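Local atomic coordinates of lithostathine-1-alpha (Homo sapiens, PDB entry 1QDD), a protein that might inhibit the spontaneous precipitation of calcium carbonate and may take part in the regeneration of pancreas and brain. Residues A[50-55]-A[91-96]; A[75-80]-A[134-139]; A[80-85]-A[112-117]; A[97-102]-A[125-130]. The protein carries 1 engineered substitution. All blocks are in the same frame, centred on the assembly; numbering follows the deposited sequence.

How the contacts relate
All four contacts lie in one C-type lectin domain. Contact 2 is buried, a parallel strand pair sealed by aromatic rings; the other three are partly buried, with contacts 3 and 4 farther from the centre of the chain. Contact 3 shares L80 with contact 2 and runs from sheet pairing to a solvent-side lysine-tyrosine contact. Contacts 3 and 4 hold neighbouring strands, 115-119 and 127-130, and V116 packs on W127. Contacts 1 and 4 instead fasten loops: each sets one tryptophan, W91 or W127, against the backbone of an irregular segment, with serine hydroxyls and waters linking the polar atoms. Contact 1 meets contact 2 at G79, whose backbone bonds to both V51 and S92.

Contact 1. Residues A[50-55]-A[91-96]; sequences LVSVLT and WSSGSL
The indole of W91 lies under the backbone of S52 and V53, and tracing it outward illustrates how one broad ring can seat a segment without regular secondary structure. Its CB lies beside OG of S52 in the conformer given. With CG anti to the carbonyl carbon (chi1 -71°), the ring runs back beneath residues 51-54; CD2, at the ring fusion, meets CB of S52. CE3 of W91 lies beneath CA of S52, at 3.5 Å, and that CA stands 3.7 Å from the centroid of the six-membered ring in a CH-pi contact. Farther out, CZ3 of W91 approaches O of V51 obliquely, at 3.4 Å, while CH2 lies below N of V53, on the same face. CZ2 of W91 then comes 3.4 Å from O of V53. On the other side, NE1 of W91 donates in the ring plane to a water 3.0 Å away. That water donates to O of V53. The tip of L54, CD2, slides past NE1 and CD1.

In the C-type lectin fold this joins two connections: 50-55 leads from strand 49-50 to helix 56-68, whose N-cap is T55, and 91-96 enters the long loop region by a type I turn from W91 to G94. The turn brings OG of S93 within 2.8 Å of OG of S52, a hydrogen bond of one of two deposited S52 conformers, hence only partly certain. A second water sits beside it, donating to O of L50 and to OG of S92, and accepting from N of S93. That S92 hydroxyl is also bonded to D39 of helix 35-44.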
loop_
_atom_site.group_PDB
_atom_site.type_symbol
_atom_site.label_atom_id
_atom_site.label_comp_id
_atom_site.label_asym_id
_atom_site.label_seq_id
_atom_site.Cartn_x
_atom_site.Cartn_y
_atom_site.Cartn_z
ATOM N N LEU A 50 1.193 -0.463 5.475
ATOM C CA LEU A 50 0.490 -0.084 4.260
ATOM C C LEU A 50 1.461 -0.375 3.111
ATOM O O LEU A 50 2.694 -0.233 3.247
ATOM C CB LEU A 50 0.151 1.407 4.242
ATOM C CG LEU A 50 -1.095 1.846 5.014
ATOM C CD1 LEU A 50 -1.197 3.358 5.114
ATOM C CD2 LEU A 50 -2.356 1.262 4.369
ATOM N N VAL A 51 0.949 -0.746 1.954
ATOM C CA VAL A 51 1.796 -1.162 0.844
ATOM C C VAL A 51 2.778 -0.085 0.419
ATOM O O VAL A 51 2.433 1.087 0.288
ATOM C CB VAL A 51 0.918 -1.664 -0.325
ATOM C CG1 VAL A 51 0.046 -0.591 -0.943
ATOM C CG2 VAL A 51 1.738 -2.349 -1.408
ATOM N N SER A 52 4.002 -0.517 0.112
ATOM C CA SER A 52 5.037 0.287 -0.520
ATOM C C SER A 52 5.162 -0.195 -1.970
ATOM O O SER A 52 5.262 -1.407 -2.187
ATOM C CB SER A 52 6.408 0.169 0.127
ATOM O OG SER A 52 6.424 0.549 1.474
ATOM N N VAL A 53 5.057 0.685 -2.937
ATOM C CA VAL A 53 5.089 0.352 -4.371
ATOM C C VAL A 53 6.460 0.759 -4.907
ATOM O O VAL A 53 6.716 1.953 -5.075
ATOM C CB VAL A 53 3.948 1.043 -5.126
ATOM C CG1 VAL A 53 3.911 0.622 -6.585
ATOM C CG2 VAL A 53 2.591 0.781 -4.467
ATOM N N LEU A 54 7.313 -0.241 -5.104
ATOM C CA LEU A 54 8.713 0.028 -5.414
ATOM C C LEU A 54 9.129 -0.175 -6.836
ATOM O O LEU A 54 10.258 0.222 -7.192
ATOM C CB LEU A 54 9.565 -0.836 -4.454
ATOM C CG LEU A 54 9.167 -0.682 -2.976
ATOM C CD1 LEU A 54 9.978 -1.588 -2.065
ATOM C CD2 LEU A 54 9.310 0.762 -2.519
ATOM N N THR A 55 8.298 -0.735 -7.692
ATOM C CA THR A 55 8.576 -0.939 -9.110
ATOM C C THR A 55 7.265 -0.767 -9.884
ATOM O O THR A 55 6.172 -0.912 -9.281
ATOM C CB THR A 55 9.134 -2.335 -9.453
ATOM O OG1 THR A 55 8.125 -3.312 -9.124
ATOM C CG2 THR A 55 10.438 -2.687 -8.757
ATOM N N TRP A 91 8.005 6.217 2.648
ATOM C CA TRP A 91 7.164 5.033 2.808
ATOM C C TRP A 91 7.120 4.698 4.294
ATOM O O TRP A 91 8.160 4.719 4.984
ATOM C CB TRP A 91 7.703 3.807 2.055
ATOM C CG TRP A 91 7.582 3.899 0.569
ATOM C CD1 TRP A 91 8.613 4.061 -0.321
ATOM C CD2 TRP A 91 6.392 3.896 -0.227
ATOM N NE1 TRP A 91 8.135 4.147 -1.610
ATOM C CE2 TRP A 91 6.758 4.039 -1.576
ATOM C CE3 TRP A 91 5.033 3.747 0.076
ATOM C CZ2 TRP A 91 5.832 4.115 -2.605
ATOM C CZ3 TRP A 91 4.102 3.819 -0.947
ATOM C CH2 TRP A 91 4.510 3.992 -2.272
ATOM N N SER A 92 5.971 4.326 4.846
ATOM C CA SER A 92 5.843 3.959 6.256
ATOM C C SER A 92 6.713 2.764 6.593
ATOM O O SER A 92 7.150 2.648 7.762
ATOM C CB SER A 92 4.383 3.722 6.634
ATOM O OG SER A 92 3.830 2.607 5.980
ATOM N N SER A 93 7.007 1.859 5.679
ATOM C CA SER A 93 7.874 0.721 5.932
ATOM C C SER A 93 9.350 1.088 6.020
ATOM O O SER A 93 10.153 0.222 6.418
ATOM C CB SER A 93 7.742 -0.320 4.819
ATOM O OG SER A 93 8.251 0.192 3.606
ATOM N N GLY A 94 9.758 2.270 5.582
ATOM C CA GLY A 94 11.166 2.653 5.608
ATOM C C GLY A 94 11.888 2.410 4.299
ATOM O O GLY A 94 13.077 2.754 4.174
ATOM N N SER A 95 11.281 1.768 3.316
ATOM C CA SER A 95 11.895 1.525 2.020
ATOM C C SER A 95 12.174 2.822 1.269
ATOM O O SER A 95 11.487 3.816 1.450
ATOM C CB SER A 95 10.984 0.625 1.183
ATOM O OG SER A 95 10.814 -0.631 1.807
ATOM N N LEU A 96 13.158 2.782 0.384
ATOM C CA LEU A 96 13.512 3.939 -0.440
ATOM C C LEU A 96 12.446 4.242 -1.477
ATOM O O LEU A 96 11.705 3.331 -1.907
ATOM C CB LEU A 96 14.850 3.634 -1.132
ATOM C CG LEU A 96 16.071 3.513 -0.214
ATOM C CD1 LEU A 96 17.288 3.139 -1.051
ATOM C CD2 LEU A 96 16.303 4.797 0.560
HETATM O O HOH W 1 4.848 1.687 3.446
HETATM O O HOH W 2 8.665 3.981 -4.519
#

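Contact 2. Residues A[75-80]-A[134-139]; sequences NVWIGL and DKFSFV
The phenyl of F136 has CB of N75 over one face and CB of D134 over the rim of the other, and turns an edge to W77. CB of N75 is a bump set squarely over the ring centre, 3.5 Å from the centroid; the amide beyond it runs roughly parallel to the ring, and its OD1 is hydrogen-bonded to S117 of strand 115-119. Toward W77, CD2 of the phenyl rides over the middle of the indole face, the planes inclined at 52°. CB of F136 covers the five-membered part of the same indole, 3.9 Å from that centroid. The indole's rim is met in plane by O of D134, 3.3 Å from CZ2 of W77.

Beneath the rings the strands run parallel but splay by 46°. N of W77 donates to O of S137 at 2.9 Å, almost straight at 170°. On the side of the sheet away from the indole, CG1 of V76 fills the hollow between CA of F138 and CG2 of V139, 4.0 Å from the latter.

W77 to L80 spell the WIGL signature of C-type lectins, and its tryptophan is buried here. Strand 75-78 lies between strands 115-119 and 136-143; NE1 of W77 donates to O of E33, W35 of helix 35-44 meets the indole edge-to-face, and V76 packs on F28 of strand 24-33.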
loop_
_atom_site.group_PDB
_atom_site.type_symbol
_atom_site.label_atom_id
_atom_site.label_comp_id
_atom_site.label_asym_id
_atom_site.label_seq_id
_atom_site.Cartn_x
_atom_site.Cartn_y
_atom_site.Cartn_z
ATOM N N ASN A 75 -10.999 5.790 -3.864
ATOM C CA ASN A 75 -9.672 6.071 -3.315
ATOM C C ASN A 75 -9.224 4.966 -2.373
ATOM O O ASN A 75 -10.015 4.483 -1.567
ATOM C CB ASN A 75 -9.648 7.369 -2.498
ATOM C CG ASN A 75 -9.738 8.607 -3.357
ATOM O OD1 ASN A 75 -8.770 9.026 -3.972
ATOM N ND2 ASN A 75 -10.957 9.129 -3.460
ATOM N N VAL A 76 -7.982 4.503 -2.512
ATOM C CA VAL A 76 -7.423 3.430 -1.692
ATOM C C VAL A 76 -6.071 3.871 -1.124
ATOM O O VAL A 76 -5.193 4.268 -1.909
ATOM C CB VAL A 76 -7.261 2.116 -2.482
ATOM C CG1 VAL A 76 -6.668 1.005 -1.627
ATOM C CG2 VAL A 76 -8.601 1.657 -3.064
ATOM N N TRP A 77 -5.849 3.781 0.169
ATOM C CA TRP A 77 -4.561 4.204 0.740
ATOM C C TRP A 77 -3.373 3.299 0.394
ATOM O O TRP A 77 -3.472 2.072 0.354
ATOM C CB TRP A 77 -4.649 4.194 2.270
ATOM C CG TRP A 77 -5.429 5.201 3.038
ATOM C CD1 TRP A 77 -6.354 4.938 4.012
ATOM C CD2 TRP A 77 -5.344 6.628 2.951
ATOM N NE1 TRP A 77 -6.844 6.111 4.528
ATOM C CE2 TRP A 77 -6.247 7.167 3.891
ATOM C CE3 TRP A 77 -4.598 7.503 2.152
ATOM C CZ2 TRP A 77 -6.409 8.543 4.062
ATOM C CZ3 TRP A 77 -4.754 8.867 2.342
ATOM C CH2 TRP A 77 -5.664 9.372 3.281
ATOM N N ILE A 78 -2.233 3.963 0.189
ATOM C CA ILE A 78 -0.915 3.337 0.084
ATOM C C ILE A 78 -0.037 3.995 1.160
ATOM O O ILE A 78 -0.420 4.988 1.772
ATOM C CB ILE A 78 -0.288 3.334 -1.300
ATOM C CG1 ILE A 78 -0.009 4.753 -1.811
ATOM C CG2 ILE A 78 -1.177 2.573 -2.284
ATOM C CD1 ILE A 78 0.766 4.803 -3.118
ATOM N N GLY A 79 1.156 3.440 1.406
ATOM C CA GLY A 79 2.007 3.893 2.491
ATOM C C GLY A 79 2.839 5.144 2.369
ATOM O O GLY A 79 3.761 5.309 3.200
ATOM N N LEU A 80 2.623 5.994 1.393
ATOM C CA LEU A 80 3.447 7.178 1.163
ATOM C C LEU A 80 2.875 8.388 1.872
ATOM O O LEU A 80 1.652 8.621 1.825
ATOM C CB LEU A 80 3.620 7.434 -0.335
ATOM C CG LEU A 80 4.811 8.304 -0.760
ATOM C CD1 LEU A 80 6.133 7.568 -0.637
ATOM C CD2 LEU A 80 4.655 8.783 -2.202
ATOM N N ASP A 134 -8.815 11.773 5.972
ATOM C CA ASP A 134 -9.848 11.116 5.175
ATOM C C ASP A 134 -9.946 9.638 5.553
ATOM O O ASP A 134 -8.976 9.057 6.060
ATOM C CB ASP A 134 -9.575 11.238 3.679
ATOM C CG ASP A 134 -9.883 12.590 3.071
ATOM O OD1 ASP A 134 -10.375 13.485 3.779
ATOM O OD2 ASP A 134 -9.615 12.704 1.852
ATOM N N LYS A 135 -11.109 9.031 5.365
ATOM C CA LYS A 135 -11.352 7.631 5.714
ATOM C C LYS A 135 -11.572 6.786 4.476
ATOM O O LYS A 135 -12.599 6.892 3.783
ATOM C CB LYS A 135 -12.526 7.519 6.709
ATOM C CG LYS A 135 -12.210 8.192 8.039
ATOM C CD LYS A 135 -13.414 8.412 8.934
ATOM C CE LYS A 135 -13.045 9.334 10.093
ATOM N NZ LYS A 135 -14.141 9.451 11.086
ATOM N N PHE A 136 -10.561 6.002 4.105
ATOM C CA PHE A 136 -10.535 5.183 2.909
ATOM C C PHE A 136 -10.169 3.728 3.207
ATOM O O PHE A 136 -9.614 3.380 4.254
ATOM C CB PHE A 136 -9.467 5.728 1.929
ATOM C CG PHE A 136 -9.665 7.103 1.368
ATOM C CD1 PHE A 136 -10.918 7.627 1.087
ATOM C CD2 PHE A 136 -8.561 7.893 1.065
ATOM C CE1 PHE A 136 -11.074 8.894 0.565
ATOM C CE2 PHE A 136 -8.719 9.158 0.521
ATOM C CZ PHE A 136 -9.975 9.664 0.268
ATOM N N SER A 137 -10.474 2.853 2.235
ATOM C CA SER A 137 -10.019 1.464 2.240
ATOM C C SER A 137 -8.507 1.447 1.971
ATOM O O SER A 137 -7.900 2.502 1.697
ATOM C CB SER A 137 -10.769 0.680 1.179
ATOM O OG SER A 137 -10.624 1.328 -0.077
ATOM N N PHE A 138 -7.855 0.296 2.064
ATOM C CA PHE A 138 -6.386 0.245 2.043
ATOM C C PHE A 138 -5.831 -1.106 1.666
ATOM O O PHE A 138 -6.522 -2.139 1.722
ATOM C CB PHE A 138 -5.849 0.661 3.435
ATOM C CG PHE A 138 -6.362 -0.090 4.626
ATOM C CD1 PHE A 138 -5.648 -1.140 5.181
ATOM C CD2 PHE A 138 -7.547 0.293 5.250
ATOM C CE1 PHE A 138 -6.088 -1.780 6.321
ATOM C CE2 PHE A 138 -7.978 -0.352 6.387
ATOM C CZ PHE A 138 -7.262 -1.388 6.931
ATOM N N VAL A 139 -4.567 -1.144 1.258
ATOM C CA VAL A 139 -3.853 -2.372 0.929
ATOM C C VAL A 139 -2.670 -2.534 1.897
ATOM O O VAL A 139 -1.894 -1.595 2.085
ATOM C CB VAL A 139 -3.318 -2.401 -0.513
ATOM C CG1 VAL A 139 -2.484 -3.644 -0.818
ATOM C CG2 VAL A 139 -4.447 -2.303 -1.537
HETATM O O HOH W 3 -12.272 4.407 -0.020
#

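Contact 3. Residues A[80-85]-A[112-117]; sequences LHDPKK and PGYCVS
H81 and C115 face each other as a non-hydrogen-bonded antiparallel pair in the C-type lectin fold, and the strand that C115 begins carries a classic beta bulge, where Y114 and C115 both face V130 of strand 127-130. The tight half of the contact lies here. CB of L80 rests 3.9 Å from CG2 of V116, the two side chains lying alongside and pointing the same way. Their backbones are joined by only a weak bond from N of V116 to O of L80, bent to 128°. A better one runs from N of D82 to O of Y114 at 2.9 Å, and the same carbonyl receives CA of H81 in a CA-H...O contact. CB of H81 also touches SG of C115, which is held in its disulfide to C132; the imidazole turns off to stack on W35.

Outward, the packing passes to the ring of Y114. The carboxylate of D82, placed with CG anti to the backbone N (chi1 177°), brings OD2 to the ring's edge, in plane and 3.5 Å from CD2 of Y114, while a salt bridge to R87 engages that same oxygen. K85, exposed, crosses one face at about a right angle: its CG stands over the centre, 3.8 Å from the centroid, in a CH-pi contact. O of P112 lies over the rim of the opposite face. The lysine chain then bends at its last torsion and NZ ends 5.3 Å from the centroid, at most a weak cation-pi attraction. At the solvent side a single water joins the two segments, donating to O of K85 and lying 2.8 Å from OH of Y114, in the plane of the ring.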
loop_
_atom_site.group_PDB
_atom_site.type_symbol
_atom_site.label_atom_id
_atom_site.label_comp_id
_atom_site.label_asym_id
_atom_site.label_seq_id
_atom_site.Cartn_x
_atom_site.Cartn_y
_atom_site.Cartn_z
ATOM N N LEU A 80 2.623 5.994 1.393
ATOM C CA LEU A 80 3.447 7.178 1.163
ATOM C C LEU A 80 2.875 8.388 1.872
ATOM O O LEU A 80 1.652 8.621 1.825
ATOM C CB LEU A 80 3.620 7.434 -0.335
ATOM C CG LEU A 80 4.811 8.304 -0.760
ATOM C CD1 LEU A 80 6.133 7.568 -0.637
ATOM C CD2 LEU A 80 4.655 8.783 -2.202
ATOM N N HIS A 81 3.714 9.164 2.556
ATOM C CA HIS A 81 3.262 10.356 3.275
ATOM C C HIS A 81 4.390 11.372 3.371
ATOM O O HIS A 81 5.557 11.052 3.101
ATOM C CB HIS A 81 2.672 10.009 4.638
ATOM C CG HIS A 81 3.643 9.527 5.669
ATOM N ND1 HIS A 81 3.621 10.005 6.968
ATOM C CD2 HIS A 81 4.624 8.600 5.631
ATOM C CE1 HIS A 81 4.566 9.402 7.662
ATOM N NE2 HIS A 81 5.210 8.556 6.888
ATOM N N ASP A 82 4.059 12.598 3.728
ATOM C CA ASP A 82 4.976 13.746 3.853
ATOM C C ASP A 82 4.959 14.156 5.319
ATOM O O ASP A 82 4.190 15.047 5.707
ATOM C CB ASP A 82 4.474 14.856 2.929
ATOM C CG ASP A 82 5.247 16.161 2.953
ATOM O OD1 ASP A 82 6.329 16.172 3.589
ATOM O OD2 ASP A 82 4.766 17.159 2.361
ATOM N N PRO A 83 5.751 13.502 6.166
ATOM C CA PRO A 83 5.681 13.711 7.596
ATOM C C PRO A 83 6.067 15.076 8.126
ATOM O O PRO A 83 5.483 15.457 9.159
ATOM C CB PRO A 83 6.563 12.615 8.186
ATOM C CG PRO A 83 7.494 12.230 7.093
ATOM C CD PRO A 83 6.731 12.439 5.807
ATOM N N LYS A 84 6.940 15.802 7.450
ATOM C CA LYS A 84 7.361 17.125 7.927
ATOM C C LYS A 84 6.673 18.248 7.184
ATOM O O LYS A 84 7.008 19.432 7.334
ATOM C CB LYS A 84 8.894 17.219 7.841
ATOM C CG LYS A 84 9.606 16.129 8.624
ATOM C CD LYS A 84 11.122 16.238 8.512
ATOM C CE LYS A 84 11.821 15.014 9.068
ATOM N NZ LYS A 84 13.298 15.037 8.828
ATOM N N LYS A 85 5.709 17.931 6.328
ATOM C CA LYS A 85 4.937 18.876 5.539
ATOM C C LYS A 85 5.783 19.787 4.668
ATOM O O LYS A 85 5.454 20.949 4.393
ATOM C CB LYS A 85 3.991 19.692 6.437
ATOM C CG LYS A 85 3.054 18.804 7.237
ATOM C CD LYS A 85 2.054 19.598 8.062
ATOM C CE LYS A 85 0.832 18.747 8.368
ATOM N NZ LYS A 85 1.048 17.901 9.569
ATOM N N PRO A 112 -2.261 21.474 -0.563
ATOM C CA PRO A 112 -1.524 20.252 -0.323
ATOM C C PRO A 112 -2.091 19.210 0.609
ATOM O O PRO A 112 -2.518 19.462 1.724
ATOM C CB PRO A 112 -0.176 20.736 0.234
ATOM C CG PRO A 112 -0.508 22.039 0.879
ATOM C CD PRO A 112 -1.548 22.652 -0.020
ATOM N N GLY A 113 -2.035 17.966 0.117
ATOM C CA GLY A 113 -2.380 16.790 0.919
ATOM C C GLY A 113 -1.060 16.165 1.396
ATOM O O GLY A 113 -0.049 16.311 0.708
ATOM N N TYR A 114 -1.085 15.485 2.528
ATOM C CA TYR A 114 0.127 14.919 3.126
ATOM C C TYR A 114 0.158 13.401 3.150
ATOM O O TYR A 114 1.137 12.803 3.640
ATOM C CB TYR A 114 0.390 15.553 4.511
ATOM C CG TYR A 114 0.510 17.072 4.431
ATOM C CD1 TYR A 114 -0.467 17.896 4.981
ATOM C CD2 TYR A 114 1.570 17.673 3.771
ATOM C CE1 TYR A 114 -0.369 19.274 4.896
ATOM C CE2 TYR A 114 1.670 19.056 3.672
ATOM C CZ TYR A 114 0.694 19.843 4.235
ATOM O OH TYR A 114 0.804 21.217 4.132
ATOM N N CYS A 115 -0.857 12.704 2.658
ATOM C CA CYS A 115 -0.953 11.251 2.573
ATOM C C CYS A 115 -1.374 10.915 1.151
ATOM O O CYS A 115 -1.904 11.791 0.440
ATOM C CB CYS A 115 -1.925 10.671 3.592
ATOM S SG CYS A 115 -1.287 10.690 5.294
ATOM N N VAL A 116 -1.102 9.717 0.646
ATOM C CA VAL A 116 -1.329 9.356 -0.743
ATOM C C VAL A 116 -2.289 8.194 -0.966
ATOM O O VAL A 116 -2.228 7.159 -0.286
ATOM C CB VAL A 116 0.036 9.031 -1.402
ATOM C CG1 VAL A 116 -0.119 8.683 -2.881
ATOM C CG2 VAL A 116 0.991 10.209 -1.252
ATOM N N SER A 117 -3.190 8.391 -1.942
ATOM C CA SER A 117 -4.121 7.339 -2.349
ATOM C C SER A 117 -3.985 7.003 -3.827
ATOM O O SER A 117 -3.582 7.835 -4.659
ATOM C CB SER A 117 -5.556 7.780 -2.064
ATOM O OG SER A 117 -5.929 8.904 -2.831
HETATM O O HOH W 4 3.265 22.022 3.041
#

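Contact 4. Residues A[97-102]-A[125-130]; sequences VSYKSW and QKWKDV
W127, W102 and S101 carry most of this contact, and over one face of the W127 indole lie residues 100 and 101, with Y99 at the far rim. S101 lies across it: its N is over the face of the ring, and its CB stands 3.9 Å from the centroid of the five-membered part in a CH-pi contact. The same residue grips the strand with two bonds. Its O accepts from N of W127 at 2.9 Å, with the hydrogen angle bent to 141°. Its OG, anti to the backbone N (chi1 -164°), donates to O of Q125 at 2.8 Å. At that rim, CH2 of W127 comes 3.4 Å from O of Y99 and close to CA of K100.

W102 turns the relation round. Here W127 offers an edge, CE3 pointing at the middle of the W102 face, in an edge-to-face pair with planes at 80° and six-membered centroids 5.5 Å apart. CE3 of W102 in turn packs on CB of W127. Waters finish the outer border: one lies between OH of Y99 and O of Q125, another between O of W102 and NZ of K126.

W127, K128 and D129 occupy the place of the WND signature of C-type lectins, in whose calcium-binding members the Asn and Asp are metal ligands; here OD2 of D129 takes N of G113 and a salt bridge from R87. The N of D129 lies near CZ3 of W102, at 4.2 Å, and has no polar partner. The contact thus probably gains chiefly from the burial of two indoles, with S101 fixing the alignment and one buried amide as its polar cost.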
loop_
_atom_site.group_PDB
_atom_site.type_symbol
_atom_site.label_atom_id
_atom_site.label_comp_id
_atom_site.label_asym_id
_atom_site.label_seq_id
_atom_site.Cartn_x
_atom_site.Cartn_y
_atom_site.Cartn_z
ATOM N N VAL A 97 12.341 5.462 -1.972
ATOM C CA VAL A 97 11.391 5.818 -3.026
ATOM C C VAL A 97 12.060 5.571 -4.373
ATOM O O VAL A 97 12.691 6.429 -5.004
ATOM C CB VAL A 97 10.903 7.266 -2.893
ATOM C CG1 VAL A 97 9.841 7.597 -3.940
ATOM C CG2 VAL A 97 10.347 7.520 -1.505
ATOM N N SER A 98 11.897 4.354 -4.880
ATOM C CA SER A 98 12.518 3.893 -6.115
ATOM C C SER A 98 11.617 3.955 -7.334
ATOM O O SER A 98 11.981 3.614 -8.465
ATOM C CB SER A 98 13.030 2.457 -5.938
ATOM O OG SER A 98 12.032 1.608 -5.400
ATOM N N TYR A 99 10.352 4.318 -7.117
ATOM C CA TYR A 99 9.305 4.423 -8.122
ATOM C C TYR A 99 8.295 5.527 -7.784
ATOM O O TYR A 99 7.979 5.724 -6.601
ATOM C CB TYR A 99 8.564 3.084 -8.239
ATOM C CG TYR A 99 7.402 3.037 -9.202
ATOM C CD1 TYR A 99 6.086 2.978 -8.760
ATOM C CD2 TYR A 99 7.613 3.054 -10.577
ATOM C CE1 TYR A 99 5.025 2.952 -9.643
ATOM C CE2 TYR A 99 6.566 3.070 -11.468
ATOM C CZ TYR A 99 5.268 2.994 -10.993
ATOM O OH TYR A 99 4.224 2.968 -11.894
ATOM N N LYS A 100 7.799 6.243 -8.781
ATOM C CA LYS A 100 6.740 7.238 -8.556
ATOM C C LYS A 100 5.709 7.132 -9.677
ATOM O O LYS A 100 6.010 6.777 -10.815
ATOM C CB LYS A 100 7.286 8.648 -8.437
ATOM C CG LYS A 100 7.914 9.224 -9.694
ATOM C CD LYS A 100 8.434 10.636 -9.431
ATOM C CE LYS A 100 9.065 11.228 -10.677
ATOM N NZ LYS A 100 10.340 10.536 -11.018
ATOM N N SER A 101 4.459 7.469 -9.342
ATOM C CA SER A 101 3.373 7.415 -10.325
ATOM C C SER A 101 2.305 8.466 -10.069
ATOM O O SER A 101 1.121 8.142 -9.924
ATOM C CB SER A 101 2.782 5.999 -10.301
ATOM O OG SER A 101 1.987 5.786 -11.458
ATOM N N TRP A 102 2.694 9.724 -9.978
ATOM C CA TRP A 102 1.765 10.819 -9.711
ATOM C C TRP A 102 0.779 11.023 -10.851
ATOM O O TRP A 102 1.149 11.029 -12.028
ATOM C CB TRP A 102 2.553 12.095 -9.433
ATOM C CG TRP A 102 3.395 12.050 -8.199
ATOM C CD1 TRP A 102 4.768 12.048 -8.150
ATOM C CD2 TRP A 102 2.947 12.031 -6.846
ATOM N NE1 TRP A 102 5.182 12.038 -6.847
ATOM C CE2 TRP A 102 4.096 12.029 -6.019
ATOM C CE3 TRP A 102 1.685 12.049 -6.227
ATOM C CZ2 TRP A 102 4.011 12.020 -4.634
ATOM C CZ3 TRP A 102 1.621 12.055 -4.846
ATOM C CH2 TRP A 102 2.783 12.038 -4.054
ATOM N N GLN A 125 -3.729 3.012 -10.867
ATOM C CA GLN A 125 -2.329 3.049 -11.245
ATOM C C GLN A 125 -1.653 4.372 -10.919
ATOM O O GLN A 125 -0.407 4.379 -10.914
ATOM C CB GLN A 125 -2.184 2.791 -12.753
ATOM C CG GLN A 125 -2.542 1.372 -13.165
ATOM C CD GLN A 125 -2.233 1.137 -14.633
ATOM O OE1 GLN A 125 -1.164 1.513 -15.121
ATOM N NE2 GLN A 125 -3.180 0.549 -15.353
ATOM N N LYS A 126 -2.387 5.448 -10.707
ATOM C CA LYS A 126 -1.804 6.754 -10.420
ATOM C C LYS A 126 -2.193 7.250 -9.031
ATOM O O LYS A 126 -3.160 6.790 -8.429
ATOM C CB LYS A 126 -2.171 7.796 -11.467
ATOM C CG LYS A 126 -1.844 7.477 -12.914
ATOM C CD LYS A 126 -0.397 7.749 -13.252
ATOM C CE LYS A 126 -0.091 7.542 -14.730
ATOM N NZ LYS A 126 1.382 7.463 -14.946
ATOM N N TRP A 127 -1.399 8.158 -8.494
ATOM C CA TRP A 127 -1.428 8.634 -7.134
ATOM C C TRP A 127 -1.940 10.063 -6.982
ATOM O O TRP A 127 -1.663 10.920 -7.824
ATOM C CB TRP A 127 0.002 8.612 -6.583
ATOM C CG TRP A 127 0.749 7.316 -6.621
ATOM C CD1 TRP A 127 0.292 6.081 -6.945
ATOM C CD2 TRP A 127 2.146 7.132 -6.304
ATOM N NE1 TRP A 127 1.289 5.126 -6.859
ATOM C CE2 TRP A 127 2.432 5.764 -6.466
ATOM C CE3 TRP A 127 3.152 8.010 -5.904
ATOM C CZ2 TRP A 127 3.717 5.257 -6.226
ATOM C CZ3 TRP A 127 4.423 7.497 -5.674
ATOM C CH2 TRP A 127 4.678 6.136 -5.839
ATOM N N LYS A 128 -2.618 10.334 -5.876
ATOM C CA LYS A 128 -3.074 11.679 -5.528
ATOM C C LYS A 128 -2.774 11.951 -4.063
ATOM O O LYS A 128 -2.965 11.088 -3.217
ATOM C CB LYS A 128 -4.578 11.761 -5.777
ATOM C CG LYS A 128 -5.335 13.016 -5.414
ATOM C CD LYS A 128 -6.726 12.910 -6.014
ATOM C CE LYS A 128 -7.748 12.241 -5.119
ATOM N NZ LYS A 128 -9.115 12.587 -5.637
ATOM N N ASP A 129 -2.328 13.167 -3.751
ATOM C CA ASP A 129 -2.141 13.637 -2.386
ATOM C C ASP A 129 -3.456 14.132 -1.794
ATOM O O ASP A 129 -4.138 14.927 -2.459
ATOM C CB ASP A 129 -1.088 14.750 -2.298
ATOM C CG ASP A 129 -1.329 15.966 -3.165
ATOM O OD1 ASP A 129 -1.568 15.784 -4.369
ATOM O OD2 ASP A 129 -1.272 17.112 -2.653
ATOM N N VAL A 130 -3.828 13.704 -0.618
ATOM C CA VAL A 130 -5.094 14.028 0.043
ATOM C C VAL A 130 -4.878 14.212 1.537
ATOM O O VAL A 130 -3.832 13.815 2.069
ATOM C CB VAL A 130 -6.119 12.886 -0.163
ATOM C CG1 VAL A 130 -6.652 12.777 -1.579
ATOM C CG2 VAL A 130 -5.510 11.547 0.248
HETATM O O HOH W 5 1.618 2.419 -10.859
HETATM O O HOH W 6 2.832 9.535 -13.670
#